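Local coordinates for protein magnesium transporter (Enterococcus faecalis, PDB 2OUX) that probably transports magnesium ions across the cell membrane as a homodimer, represented here by its cytosolic N and CBS domains with bound magnesium, at residues A[246-250]-A[251-255]; A[221-224]-A[225-229]; A[14-17]-A[18-21]. All blocks are in the same frame, centred on the assembly; numbering follows the deposited sequence.

How the contacts relate
Three local contacts, each between residues a few positions apart, show how short-range contacts serve different places in a fold: contact 1 at a strand-helix junction, contacts 2 and 3 within single helices. Contacts 1 and 2 both lie in the second CBS repeat, their centres 10 Å apart, and they meet through apolar side chains such as Ile253 and Ile227; each also carries a magnesium ligand and touches the second subunit. Contact 1 is buried, and there a carboxylate grips the metal; contact 2 is partly buried, and a backbone carbonyl does so near the end of a helix. Contact 3, about 35 Å from contact 1 between centres, belongs to the N-terminal helix 8-20, where exposed and buried flanks meet and no metal takes part.

Contact 1: A[246-250]-A[251-255]. With MG (magnesium ion), chain F.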
loop_
_atom_site.group_PDB
_atom_site.type_symbol
_atom_site.label_atom_id
_atom_site.label_comp_id
_atom_site.label_asym_id
_atom_site.label_seq_id
_atom_site.Cartn_x
_atom_site.Cartn_y
_atom_site.Cartn_z
ATOM N N GLY A 246 9.097 -2.019 -14.776
ATOM C CA GLY A 246 7.875 -1.489 -14.209
ATOM C C GLY A 246 7.639 -1.962 -12.789
ATOM O O GLY A 246 8.532 -2.518 -12.141
ATOM N N ILE A 247 6.428 -1.728 -12.301
ATOM C CA ILE A 247 6.059 -2.134 -10.959
ATOM C C ILE A 247 4.673 -2.733 -10.966
ATOM O O ILE A 247 3.841 -2.388 -11.805
ATOM C CB ILE A 247 6.029 -0.940 -9.983
ATOM C CG1 ILE A 247 5.162 0.180 -10.572
ATOM C CG2 ILE A 247 7.450 -0.469 -9.677
ATOM C CD1 ILE A 247 4.841 1.286 -9.587
ATOM N N VAL A 248 4.437 -3.623 -10.016
ATOM C CA VAL A 248 3.145 -4.265 -9.849
ATOM C C VAL A 248 2.695 -3.796 -8.469
ATOM O O VAL A 248 3.404 -3.991 -7.486
ATOM C CB VAL A 248 3.284 -5.800 -9.883
ATOM C CG1 VAL A 248 2.019 -6.447 -9.427
ATOM C CG2 VAL A 248 3.614 -6.252 -11.285
ATOM N N THR A 249 1.517 -3.184 -8.406
ATOM C CA THR A 249 0.986 -2.642 -7.166
ATOM C C THR A 249 0.029 -3.563 -6.423
ATOM O O THR A 249 -0.653 -4.377 -7.030
ATOM C CB THR A 249 0.300 -1.297 -7.444
ATOM O OG1 THR A 249 -0.717 -1.473 -8.441
ATOM C CG2 THR A 249 1.318 -0.303 -7.963
ATOM N N VAL A 250 -0.033 -3.409 -5.101
ATOM C CA VAL A 250 -0.883 -4.264 -4.288
ATOM C C VAL A 250 -2.364 -4.234 -4.653
ATOM O O VAL A 250 -3.060 -5.231 -4.491
ATOM C CB VAL A 250 -0.742 -3.948 -2.775
ATOM C CG1 VAL A 250 -1.360 -2.585 -2.439
ATOM C CG2 VAL A 250 -1.396 -5.038 -1.965
ATOM N N ASP A 251 -2.858 -3.098 -5.131
ATOM C CA ASP A 251 -4.275 -3.023 -5.481
ATOM C C ASP A 251 -4.620 -3.945 -6.648
ATOM O O ASP A 251 -5.704 -4.529 -6.675
ATOM C CB ASP A 251 -4.684 -1.589 -5.815
ATOM C CG ASP A 251 -3.851 -0.992 -6.913
ATOM O OD1 ASP A 251 -4.449 -0.512 -7.903
ATOM O OD2 ASP A 251 -2.602 -0.996 -6.787
ATOM N N ASP A 252 -3.706 -4.074 -7.606
ATOM C CA ASP A 252 -3.944 -4.960 -8.740
ATOM C C ASP A 252 -3.735 -6.420 -8.334
ATOM O O ASP A 252 -4.417 -7.317 -8.830
ATOM C CB ASP A 252 -3.019 -4.624 -9.899
ATOM C CG ASP A 252 -3.338 -3.291 -10.531
ATOM O OD1 ASP A 252 -4.523 -2.863 -10.546
ATOM O OD2 ASP A 252 -2.384 -2.685 -11.033
ATOM N N ILE A 253 -2.799 -6.655 -7.421
ATOM C CA ILE A 253 -2.545 -8.009 -6.958
ATOM C C ILE A 253 -3.779 -8.547 -6.265
ATOM O O ILE A 253 -4.073 -9.736 -6.339
ATOM C CB ILE A 253 -1.328 -8.048 -6.002
ATOM C CG1 ILE A 253 -0.058 -8.132 -6.841
ATOM C CG2 ILE A 253 -1.404 -9.236 -5.037
ATOM C CD1 ILE A 253 0.913 -6.980 -6.549
ATOM N N ILE A 254 -4.509 -7.676 -5.584
ATOM C CA ILE A 254 -5.708 -8.134 -4.926
ATOM C C ILE A 254 -6.691 -8.657 -5.973
ATOM O O ILE A 254 -7.336 -9.685 -5.757
ATOM C CB ILE A 254 -6.352 -7.016 -4.080
ATOM C CG1 ILE A 254 -5.548 -6.845 -2.776
ATOM C CG2 ILE A 254 -7.812 -7.363 -3.788
ATOM C CD1 ILE A 254 -5.904 -5.642 -1.943
ATOM N N ASP A 255 -6.795 -7.967 -7.110
ATOM C CA ASP A 255 -7.706 -8.410 -8.166
ATOM C C ASP A 255 -7.217 -9.744 -8.712
ATOM O O ASP A 255 -8.006 -10.637 -9.001
ATOM C CB ASP A 255 -7.783 -7.395 -9.311
ATOM C CG ASP A 255 -8.515 -6.118 -8.924
ATOM O OD1 ASP A 255 -9.281 -6.122 -7.940
ATOM O OD2 ASP A 255 -8.331 -5.106 -9.620
HETATM MG MG MG F . -2.292 -0.624 -11.708
HETATM O O HOH W 1 0.006 -3.023 -11.051
HETATM O O HOH W 2 -2.938 0.289 -9.926
HETATM O O HOH W 3 -0.116 -0.310 -11.235
HETATM O O HOH W 4 -4.685 -0.743 -12.146
HETATM O O HOH W 5 -2.546 1.498 -12.611
#
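Polar contacts join Thr249 to the two aspartates that follow it. Its hydroxyl donates to Asp251, with OG1 2.6 Å from OD2, meeting the syn side of the carboxylate but 30° out of its plane. A chi1 of 56° sets Asp251 CG between its own backbone N and carbonyl carbon, which folds the carboxylate back toward Thr249. Water 2 donates both to Thr249 OG1 and to Asp251 OD1, and so ties this pair to the metal shell.

The metal bond itself falls to Asp252, whose OD2 lies 2.2 Å from the magnesium. Waters 2, 3, 4 and 5 are further ligands, and Asp99 from the N domain completes the site. Asp252 OD1 is not a ligand; it accepts a hydrogen bond from water 4, at 2.7 Å. Water 1 accepts from Thr249 N.

The last strand of the second CBS repeat runs straight into helix 250-262, the short axes inclined at 61° and passing 6.8 Å apart. Thr249 holds the N-cap position, though its side chain makes no capping bond, and backbone bonds close the first turn. Ile253 N donates to Thr249 O at 3.2 Å, and Asp252 N adds a weak bond to the same oxygen. Ile254 N reaches Val250 O at 3.0 Å.

Among the apolar groups, Val248 and Ile253 both touch helix 220-230. Val250 and Ile254 pack on Ile254 and Val250 of the second subunit, respectively.

Contact 2: A[221-224]-A[225-229]. With MG (magnesium ion), chain C.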
loop_
_atom_site.group_PDB
_atom_site.type_symbol
_atom_site.label_atom_id
_atom_site.label_comp_id
_atom_site.label_asym_id
_atom_site.label_seq_id
_atom_site.Cartn_x
_atom_site.Cartn_y
_atom_site.Cartn_z
ATOM N N GLU A 221 0.665 -15.389 -9.935
ATOM C CA GLU A 221 0.502 -16.002 -8.620
ATOM C C GLU A 221 1.784 -15.901 -7.793
ATOM O O GLU A 221 1.733 -15.708 -6.576
ATOM C CB GLU A 221 0.061 -17.472 -8.744
ATOM C CG GLU A 221 -1.465 -17.644 -8.873
ATOM C CD GLU A 221 -1.955 -19.081 -8.634
ATOM O OE1 GLU A 221 -1.636 -19.975 -9.453
ATOM O OE2 GLU A 221 -2.666 -19.310 -7.627
ATOM N N ASP A 222 2.933 -16.030 -8.451
ATOM C CA ASP A 222 4.205 -15.939 -7.743
ATOM C C ASP A 222 4.417 -14.498 -7.305
ATOM O O ASP A 222 4.903 -14.237 -6.202
ATOM C CB ASP A 222 5.371 -16.396 -8.630
ATOM C CG ASP A 222 5.289 -17.872 -8.986
ATOM O OD1 ASP A 222 4.873 -18.674 -8.119
ATOM O OD2 ASP A 222 5.647 -18.231 -10.128
ATOM N N VAL A 223 4.039 -13.569 -8.175
ATOM C CA VAL A 223 4.171 -12.158 -7.872
ATOM C C VAL A 223 3.313 -11.851 -6.659
ATOM O O VAL A 223 3.765 -11.213 -5.714
ATOM C CB VAL A 223 3.726 -11.305 -9.064
ATOM C CG1 VAL A 223 3.658 -9.828 -8.676
ATOM C CG2 VAL A 223 4.710 -11.503 -10.203
ATOM N N ALA A 224 2.076 -12.326 -6.684
ATOM C CA ALA A 224 1.151 -12.116 -5.582
ATOM C C ALA A 224 1.737 -12.668 -4.285
ATOM O O ALA A 224 1.587 -12.061 -3.223
ATOM C CB ALA A 224 -0.166 -12.800 -5.887
ATOM N N GLN A 225 2.410 -13.816 -4.371
ATOM C CA GLN A 225 2.987 -14.436 -3.180
ATOM C C GLN A 225 4.082 -13.556 -2.582
ATOM O O GLN A 225 4.216 -13.458 -1.360
ATOM C CB GLN A 225 3.554 -15.826 -3.513
ATOM C CG GLN A 225 3.998 -16.627 -2.286
ATOM C CD GLN A 225 2.871 -16.817 -1.286
ATOM O OE1 GLN A 225 1.738 -17.102 -1.668
ATOM N NE2 GLN A 225 3.180 -16.674 -0.005
ATOM N N THR A 226 4.865 -12.919 -3.448
ATOM C CA THR A 226 5.931 -12.038 -3.002
ATOM C C THR A 226 5.320 -10.852 -2.258
ATOM O O THR A 226 5.817 -10.430 -1.214
ATOM C CB THR A 226 6.773 -11.527 -4.210
ATOM O OG1 THR A 226 7.512 -12.617 -4.773
ATOM C CG2 THR A 226 7.759 -10.431 -3.779
ATOM N N ILE A 227 4.224 -10.327 -2.793
ATOM C CA ILE A 227 3.562 -9.180 -2.188
ATOM C C ILE A 227 2.975 -9.576 -0.847
ATOM O O ILE A 227 2.955 -8.797 0.106
ATOM C CB ILE A 227 2.431 -8.635 -3.104
ATOM C CG1 ILE A 227 3.029 -7.932 -4.326
ATOM C CG2 ILE A 227 1.597 -7.624 -2.334
ATOM C CD1 ILE A 227 4.238 -8.637 -4.910
ATOM N N ARG A 228 2.489 -10.809 -0.796
ATOM C CA ARG A 228 1.872 -11.373 0.393
ATOM C C ARG A 228 2.932 -11.578 1.468
ATOM O O ARG A 228 2.755 -11.186 2.607
ATOM C CB ARG A 228 1.211 -12.705 0.016
ATOM C CG ARG A 228 0.187 -13.247 0.998
ATOM C CD ARG A 228 -1.025 -13.808 0.240
ATOM N NE ARG A 228 -0.622 -14.529 -0.964
ATOM C CZ ARG A 228 -1.462 -15.017 -1.871
ATOM N NH1 ARG A 228 -2.771 -14.864 -1.717
ATOM N NH2 ARG A 228 -0.990 -15.664 -2.934
ATOM N N ASP A 229 4.054 -12.178 1.099
ATOM C CA ASP A 229 5.125 -12.423 2.065
ATOM C C ASP A 229 5.837 -11.177 2.583
ATOM O O ASP A 229 6.044 -11.033 3.779
ATOM C CB ASP A 229 6.175 -13.352 1.461
ATOM C CG ASP A 229 5.654 -14.754 1.241
ATOM O OD1 ASP A 229 4.795 -15.196 2.037
ATOM O OD2 ASP A 229 6.116 -15.414 0.287
HETATM MG MG MG C . 1.465 -10.521 4.007
HETATM O O HOH W 6 3.166 -11.207 5.489
HETATM O O HOH W 7 0.560 -12.574 4.136
HETATM O O HOH W 8 -0.278 -9.651 3.156
HETATM O O HOH W 9 0.536 -10.209 5.865
#
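Helix 220-230, the crossover helix of a beta-alpha-beta unit in the second CBS repeat, supplies both segments, and its successive turns are joined by ordinary i to i+4 bonds. Arg228 N donates to Ala224 O at 2.9 Å, and Gln225 N and Thr226 N bond in the same way to Glu221 O and Asp222 O. The Thr226 hydroxyl adds a weak bond to Asp222 O, which thus receives two donors from one residue.

On the buried flank, Val223 and Ile227 lie side by side and point the same way. Ala224 and Ile227 both rest against Ile253 of helix 250-262, and Ile227 also packs on Val250 there.

The outer flank is polar. Gln225 bends at chi2 (57°), which carries its amide along the helix between two neighbours: OE1 accepts a weak bond from Arg228 NH2 at 3.3 Å, while NE2 gives weak bonds to both carboxylate oxygens of Asp229. The stronger partner of the Arg228 guanidinium is Asp258 of the second subunit, which forms a salt bridge with NH1.

Near the helix end, Arg228 O coordinates magnesium at 2.0 Å, together with waters 6 to 9 and Asp231. Arg228 thus has its carbonyl in a metal site and its side chain in the dimer interface, on a helix that packs beside helix 250-262 in the alpha-beta fold of a CBS domain.

Contact 3: A[14-17]-A[18-21]; sequences LLLE and TLKN
Thr18 meets the preceding turn of helix 8-20 through two donors. Its backbone N gives a bond to Leu14 O at 3.1 Å, and its hydroxyl turns back to Leu15 O at 3.0 Å. With chi1 at 76°, OG1 is swung back toward the preceding turn, within reach of that oxygen, while the methyl CG2 comes close to Leu14 O. Leu15 O is consequently held twice, by Thr18 OG1 and by Leu19 N, both arriving from the same face of its carbonyl plane. The proton of this buried hydroxyl is thereby used within its own helix.

The remaining carbonyls of 14-17 are also taken up. Lys20 N donates to Leu16 O at 2.9 Å, and Asn21 N to Glu17 O at 2.8 Å, the latter at the residue where the helix gives way to a turn.

Along the exposed flank the charged side chains approach without pairing: Glu17 OE2 stands 4.1 Å from Lys20 NZ, too far for a salt bridge, and 3.9 Å from the lysine CD. Any attraction there is probably modest.

The buried side packs mostly through apolar groups. Thr18 and Leu15 rest on Phe27 of helix 24-31, Leu15 and Leu16 on Phe42 of helix 36-43, and Leu19 on His53 and Tyr57 of helix 48-57, which sets helix 8-20 against all three of these helices.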
loop_
_atom_site.group_PDB
_atom_site.type_symbol
_atom_site.label_atom_id
_atom_site.label_comp_id
_atom_site.label_asym_id
_atom_site.label_seq_id
_atom_site.Cartn_x
_atom_site.Cartn_y
_atom_site.Cartn_z
ATOM N N LEU A 14 -27.590 15.316 -6.177
ATOM C CA LEU A 14 -27.219 16.714 -6.359
ATOM C C LEU A 14 -26.384 16.810 -7.628
ATOM O O LEU A 14 -26.578 17.703 -8.452
ATOM C CB LEU A 14 -26.390 17.213 -5.169
ATOM C CG LEU A 14 -27.081 17.782 -3.922
ATOM C CD1 LEU A 14 -28.078 16.789 -3.322
ATOM C CD2 LEU A 14 -26.004 18.137 -2.917
ATOM N N LEU A 15 -25.451 15.873 -7.772
ATOM C CA LEU A 15 -24.569 15.820 -8.932
ATOM C C LEU A 15 -25.363 15.723 -10.232
ATOM O O LEU A 15 -25.083 16.444 -11.186
ATOM C CB LEU A 15 -23.637 14.616 -8.828
ATOM C CG LEU A 15 -22.124 14.827 -8.831
ATOM C CD1 LEU A 15 -21.457 13.459 -8.921
ATOM C CD2 LEU A 15 -21.697 15.693 -10.002
ATOM N N LEU A 16 -26.341 14.821 -10.268
ATOM C CA LEU A 16 -27.179 14.636 -11.459
ATOM C C LEU A 16 -27.898 15.926 -11.844
ATOM O O LEU A 16 -28.090 16.216 -13.023
ATOM C CB LEU A 16 -28.224 13.536 -11.226
ATOM C CG LEU A 16 -28.011 12.203 -11.963
ATOM C CD1 LEU A 16 -29.058 11.180 -11.523
ATOM C CD2 LEU A 16 -28.084 12.429 -13.460
ATOM N N GLU A 17 -28.302 16.692 -10.839
ATOM C CA GLU A 17 -28.999 17.939 -11.092
ATOM C C GLU A 17 -28.087 19.011 -11.676
ATOM O O GLU A 17 -28.469 19.693 -12.626
ATOM C CB GLU A 17 -29.668 18.439 -9.808
ATOM C CG GLU A 17 -30.999 17.753 -9.524
ATOM C CD GLU A 17 -32.046 18.035 -10.605
ATOM O OE1 GLU A 17 -32.432 19.214 -10.770
ATOM O OE2 GLU A 17 -32.480 17.083 -11.289
ATOM N N THR A 18 -26.886 19.162 -11.127
ATOM C CA THR A 18 -25.974 20.169 -11.653
ATOM C C THR A 18 -25.653 19.779 -13.086
ATOM O O THR A 18 -25.400 20.632 -13.936
ATOM C CB THR A 18 -24.649 20.237 -10.865
ATOM O OG1 THR A 18 -23.823 19.124 -11.221
ATOM C CG2 THR A 18 -24.914 20.212 -9.366
ATOM N N LEU A 19 -25.675 18.476 -13.347
ATOM C CA LEU A 19 -25.388 17.953 -14.672
ATOM C C LEU A 19 -26.484 18.359 -15.645
ATOM O O LEU A 19 -26.209 18.932 -16.701
ATOM C CB LEU A 19 -25.272 16.429 -14.615
ATOM C CG LEU A 19 -24.835 15.713 -15.892
ATOM C CD1 LEU A 19 -23.559 16.351 -16.433
ATOM C CD2 LEU A 19 -24.614 14.234 -15.592
ATOM N N LYS A 20 -27.731 18.062 -15.284
ATOM C CA LYS A 20 -28.867 18.402 -16.134
ATOM C C LYS A 20 -28.965 19.915 -16.338
ATOM O O LYS A 20 -29.061 20.387 -17.471
ATOM C CB LYS A 20 -30.162 17.844 -15.526
ATOM C CG LYS A 20 -30.186 16.316 -15.481
ATOM C CD LYS A 20 -31.428 15.768 -14.797
ATOM C CE LYS A 20 -32.710 16.134 -15.548
ATOM N NZ LYS A 20 -33.935 15.605 -14.869
ATOM N N ASN A 21 -28.922 20.677 -15.247
ATOM C CA ASN A 21 -28.990 22.133 -15.338
ATOM C C ASN A 21 -27.751 22.703 -16.013
ATOM O O ASN A 21 -27.584 23.916 -16.093
ATOM C CB ASN A 21 -29.122 22.756 -13.949
ATOM C CG ASN A 21 -30.448 22.444 -13.297
ATOM O OD1 ASN A 21 -30.713 22.867 -12.172
ATOM N ND2 ASN A 21 -31.292 21.699 -14.002
#